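PDB 4TW5: Eps1p from Saccharomyces cerevisiae, which belongs to the thioredoxin-like proteins and appears to contain two thioredoxin-like domains, with four disulfide bridges. Local coordinates for residues Leu146-Val157 with Val235-Asn246. Residues are numbered along the deposited sequence; the frame is centred on the assembly and turned at random.
Sequences LIAGKATRPHLV and VALVLPNKTSNN
Asn246 holds its CG between its own backbone N and carbonyl carbon (chi1 48°), and Val238 sets CG1 opposite its N (chi1 -175°); both side chains thereby meet Ile147 at the end of helix 140-150. Asn246 ND2 donates to Ile147 O at 2.8 Å, from a position tilted out of that carbonyl's plane, and also to Lys242 O at 2.7 Å, so one amide nitrogen ties the helix end to its own loop. Its OD1, near Ile147 CG1, is buried without a polar partner. The Ile147 and Val238 side chains cross at about a right angle, Ile147 CD1 touching both Val238 CG1 and CG2 at 3.7 Å. The helix closes in a Schellman motif with Gly149 as C-prime residue. Gly149, at positive phi, brings its CA to 3.1 Å from Lys242 O in a CA-H...O contact. A water sits between Leu146 O and the type II turn 239-242. Beyond the helix, the ring of Pro240 packs obliquely on that of Pro154, Pro240 CD to Pro154 CG 4.0 Å, while Asn241 N makes a weak bond to Ala151 O. The chains then pair as antiparallel strands: His155 with Val238 and Val157 with Ala236 are hydrogen-bonded pairs, Val157 N reaching Ala236 O at 2.9 Å almost straight (171°). Leu156 faces the other side of the sheet with Leu237; its CD1 meets Val235 CG1 at 3.6 Å, under the cover of Trp187 and Ile190 of helix 180-196. On the far edge of strand 155-160, Leu156 bonds through its backbone to Asn200 and Gly202. Strand 155-160 is thus central, parallel to 200-205 and antiparallel to 234-238, in a mixed sheet flanked by helices, an arrangement consistent with a thioredoxin-like fold.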
loop_
_atom_site.group_PDB
_atom_site.type_symbol
_atom_site.label_atom_id
_atom_site.label_comp_id
_atom_site.label_asym_id
_atom_site.label_seq_id
_atom_site.Cartn_x
_atom_site.Cartn_y
_atom_site.Cartn_z
ATOM N N LEU A 146 7.316 -18.897 5.324
ATOM C CA LEU A 146 7.200 -19.342 6.703
ATOM C C LEU A 146 5.756 -19.569 7.096
ATOM O O LEU A 146 5.426 -20.522 7.801
ATOM C CB LEU A 146 7.815 -18.335 7.660
ATOM C CG LEU A 146 9.313 -18.138 7.499
ATOM C CD1 LEU A 146 9.769 -17.135 8.532
ATOM C CD2 LEU A 146 10.044 -19.486 7.642
ATOM N N ILE A 147 4.900 -18.668 6.634
ATOM C CA ILE A 147 3.518 -18.662 7.061
ATOM C C ILE A 147 2.676 -19.652 6.254
ATOM O O ILE A 147 1.627 -20.069 6.697
ATOM C CB ILE A 147 2.924 -17.216 6.936
ATOM C CG1 ILE A 147 2.266 -16.814 8.236
ATOM C CG2 ILE A 147 1.960 -17.101 5.777
ATOM C CD1 ILE A 147 3.250 -16.737 9.336
ATOM N N ALA A 148 3.170 -20.051 5.089
ATOM C CA ALA A 148 2.530 -21.088 4.294
ATOM C C ALA A 148 2.786 -22.491 4.882
ATOM O O ALA A 148 2.303 -23.500 4.352
ATOM C CB ALA A 148 2.997 -21.020 2.857
ATOM N N GLY A 149 3.582 -22.552 5.947
ATOM C CA GLY A 149 3.800 -23.799 6.651
ATOM C C GLY A 149 5.169 -24.375 6.367
ATOM O O GLY A 149 5.403 -25.570 6.580
ATOM N N LYS A 150 6.066 -23.538 5.848
ATOM C CA LYS A 150 7.373 -24.016 5.432
ATOM C C LYS A 150 8.476 -23.938 6.492
ATOM O O LYS A 150 9.560 -24.499 6.299
ATOM C CB LYS A 150 7.794 -23.261 4.172
ATOM C CG LYS A 150 6.805 -23.473 3.037
ATOM C CD LYS A 150 7.272 -22.875 1.706
ATOM C CE LYS A 150 6.229 -23.123 0.603
ATOM N NZ LYS A 150 6.680 -22.608 -0.726
ATOM N N ALA A 151 8.193 -23.296 7.623
ATOM C CA ALA A 151 9.120 -23.315 8.756
ATOM C C ALA A 151 9.271 -24.704 9.408
ATOM O O ALA A 151 8.281 -25.370 9.723
ATOM C CB ALA A 151 8.687 -22.307 9.803
ATOM N N THR A 152 10.512 -25.108 9.655
ATOM C CA THR A 152 10.784 -26.375 10.334
ATOM C C THR A 152 11.132 -26.137 11.800
ATOM O O THR A 152 11.196 -27.075 12.593
ATOM C CB THR A 152 11.930 -27.148 9.654
ATOM O OG1 THR A 152 13.122 -26.346 9.693
ATOM C CG2 THR A 152 11.604 -27.412 8.197
ATOM N N ARG A 153 11.351 -24.879 12.167
ATOM C CA ARG A 153 11.509 -24.530 13.579
ATOM C C ARG A 153 10.604 -23.326 13.800
ATOM O O ARG A 153 10.192 -22.703 12.836
ATOM C CB ARG A 153 12.984 -24.269 13.933
ATOM C CG ARG A 153 13.882 -25.542 13.814
ATOM C CD ARG A 153 13.453 -26.630 14.843
ATOM N NE ARG A 153 13.642 -26.179 16.234
ATOM C CZ ARG A 153 12.802 -26.426 17.240
ATOM N NH1 ARG A 153 11.674 -27.112 17.027
ATOM N NH2 ARG A 153 13.068 -25.966 18.460
ATOM N N PRO A 154 10.213 -23.052 15.053
ATOM C CA PRO A 154 9.464 -21.821 15.302
ATOM C C PRO A 154 10.350 -20.576 14.961
ATOM O O PRO A 154 11.570 -20.698 15.030
ATOM C CB PRO A 154 9.146 -21.895 16.801
ATOM C CG PRO A 154 9.476 -23.336 17.217
ATOM C CD PRO A 154 10.530 -23.787 16.292
ATOM N N HIS A 155 9.739 -19.451 14.569
ATOM C CA HIS A 155 10.428 -18.196 14.203
ATOM C C HIS A 155 9.768 -17.058 14.969
ATOM O O HIS A 155 8.574 -16.799 14.769
ATOM C CB HIS A 155 10.315 -17.868 12.705
ATOM C CG HIS A 155 11.193 -18.685 11.818
ATOM N ND1 HIS A 155 10.969 -20.028 11.584
ATOM C CD2 HIS A 155 12.270 -18.346 11.070
ATOM C CE1 HIS A 155 11.879 -20.482 10.738
ATOM N NE2 HIS A 155 12.683 -19.480 10.416
ATOM N N LEU A 156 10.493 -16.441 15.889
ATOM C CA LEU A 156 10.039 -15.196 16.434
ATOM C C LEU A 156 10.440 -14.158 15.417
ATOM O O LEU A 156 11.614 -14.103 15.013
ATOM C CB LEU A 156 10.658 -14.919 17.792
ATOM C CG LEU A 156 9.895 -13.841 18.519
ATOM C CD1 LEU A 156 8.433 -14.317 18.677
ATOM C CD2 LEU A 156 10.536 -13.594 19.856
ATOM N N VAL A 157 9.464 -13.408 14.932
ATOM C CA VAL A 157 9.730 -12.388 13.927
ATOM C C VAL A 157 9.349 -10.997 14.410
ATOM O O VAL A 157 8.277 -10.782 15.007
ATOM C CB VAL A 157 9.006 -12.670 12.607
ATOM C CG1 VAL A 157 9.376 -11.612 11.545
ATOM C CG2 VAL A 157 9.333 -14.069 12.132
ATOM N N VAL A 235 6.304 -7.698 17.274
ATOM C CA VAL A 235 6.814 -9.052 17.341
ATOM C C VAL A 235 5.673 -10.062 17.226
ATOM O O VAL A 235 4.643 -9.897 17.886
ATOM C CB VAL A 235 7.586 -9.299 18.670
ATOM C CG1 VAL A 235 7.997 -10.780 18.825
ATOM C CG2 VAL A 235 8.798 -8.395 18.769
ATOM N N ALA A 236 5.870 -11.104 16.411
ATOM C CA ALA A 236 4.904 -12.199 16.252
ATOM C C ALA A 236 5.589 -13.582 16.157
ATOM O O ALA A 236 6.683 -13.709 15.618
ATOM C CB ALA A 236 4.063 -11.966 15.025
ATOM N N LEU A 237 4.924 -14.629 16.627
ATOM C CA LEU A 237 5.499 -15.980 16.524
ATOM C C LEU A 237 4.899 -16.760 15.358
ATOM O O LEU A 237 3.691 -16.681 15.114
ATOM C CB LEU A 237 5.291 -16.752 17.811
ATOM C CG LEU A 237 5.928 -18.138 17.920
ATOM C CD1 LEU A 237 7.445 -18.065 17.829
ATOM C CD2 LEU A 237 5.536 -18.724 19.243
ATOM N N VAL A 238 5.765 -17.430 14.599
ATOM C CA VAL A 238 5.359 -18.347 13.542
ATOM C C VAL A 238 5.610 -19.804 13.956
ATOM O O VAL A 238 6.733 -20.186 14.261
ATOM C CB VAL A 238 6.096 -18.095 12.210
ATOM C CG1 VAL A 238 5.526 -19.002 11.131
ATOM C CG2 VAL A 238 6.016 -16.619 11.784
ATOM N N LEU A 239 4.548 -20.603 13.979
ATOM C CA LEU A 239 4.653 -22.011 14.321
ATOM C C LEU A 239 5.067 -22.814 13.103
ATOM O O LEU A 239 4.533 -22.620 12.011
ATOM C CB LEU A 239 3.335 -22.518 14.879
ATOM C CG LEU A 239 2.951 -21.849 16.199
ATOM C CD1 LEU A 239 1.663 -22.435 16.747
ATOM C CD2 LEU A 239 4.061 -22.007 17.237
ATOM N N PRO A 240 5.984 -23.765 13.303
ATOM C CA PRO A 240 6.537 -24.566 12.208
ATOM C C PRO A 240 5.564 -25.629 11.687
ATOM O O PRO A 240 4.749 -26.168 12.448
ATOM C CB PRO A 240 7.763 -25.224 12.851
ATOM C CG PRO A 240 7.370 -25.371 14.293
ATOM C CD PRO A 240 6.523 -24.164 14.620
ATOM N N ASN A 241 5.641 -25.895 10.387
ATOM C CA ASN A 241 4.909 -27.005 9.798
ATOM C C ASN A 241 3.374 -26.974 9.999
ATOM O O ASN A 241 2.733 -28.023 9.968
ATOM C CB ASN A 241 5.509 -28.319 10.333
ATOM C CG ASN A 241 6.927 -28.561 9.805
ATOM O OD1 ASN A 241 7.167 -28.489 8.602
ATOM N ND2 ASN A 241 7.871 -28.776 10.706
ATOM N N LYS A 242 2.812 -25.783 10.241
ATOM C CA LYS A 242 1.353 -25.564 10.258
ATOM C C LYS A 242 0.968 -24.648 9.112
ATOM O O LYS A 242 1.639 -23.660 8.859
ATOM C CB LYS A 242 0.856 -24.970 11.588
ATOM C CG LYS A 242 0.685 -25.996 12.669
ATOM C CD LYS A 242 0.391 -25.396 14.034
ATOM C CE LYS A 242 0.511 -26.502 15.111
ATOM N NZ LYS A 242 0.217 -26.036 16.503
ATOM N N THR A 243 -0.137 -24.958 8.448
ATOM C CA THR A 243 -0.563 -24.201 7.285
ATOM C C THR A 243 -1.612 -23.103 7.606
ATOM O O THR A 243 -1.998 -22.349 6.731
ATOM C CB THR A 243 -1.165 -25.117 6.241
ATOM O OG1 THR A 243 -2.141 -25.931 6.884
ATOM C CG2 THR A 243 -0.114 -25.981 5.575
ATOM N N SER A 244 -2.090 -23.066 8.845
ATOM C CA SER A 244 -3.139 -22.168 9.259
ATOM C C SER A 244 -2.960 -21.941 10.736
ATOM O O SER A 244 -2.287 -22.736 11.396
ATOM C CB SER A 244 -4.532 -22.739 8.945
ATOM O OG SER A 244 -4.882 -23.811 9.804
ATOM N N ASN A 245 -3.497 -20.825 11.219
ATOM C CA ASN A 245 -3.434 -20.419 12.625
ATOM C C ASN A 245 -2.042 -20.658 13.236
ATOM O O ASN A 245 -1.891 -21.184 14.337
ATOM C CB ASN A 245 -4.540 -21.115 13.422
ATOM C CG ASN A 245 -5.945 -20.772 12.893
ATOM O OD1 ASN A 245 -6.091 -20.058 11.888
ATOM N ND2 ASN A 245 -6.974 -21.241 13.589
ATOM N N ASN A 246 -1.025 -20.222 12.499
ATOM C CA ASN A 246 0.366 -20.479 12.839
ATOM C C ASN A 246 1.083 -19.183 13.190
ATOM O O ASN A 246 2.297 -19.158 13.400
ATOM C CB ASN A 246 1.056 -21.150 11.661
ATOM C CG ASN A 246 0.769 -20.434 10.371
ATOM O OD1 ASN A 246 0.213 -19.341 10.375
ATOM N ND2 ASN A 246 1.102 -21.047 9.270
HETATM O O HOH W 1 4.896 -23.063 9.571
#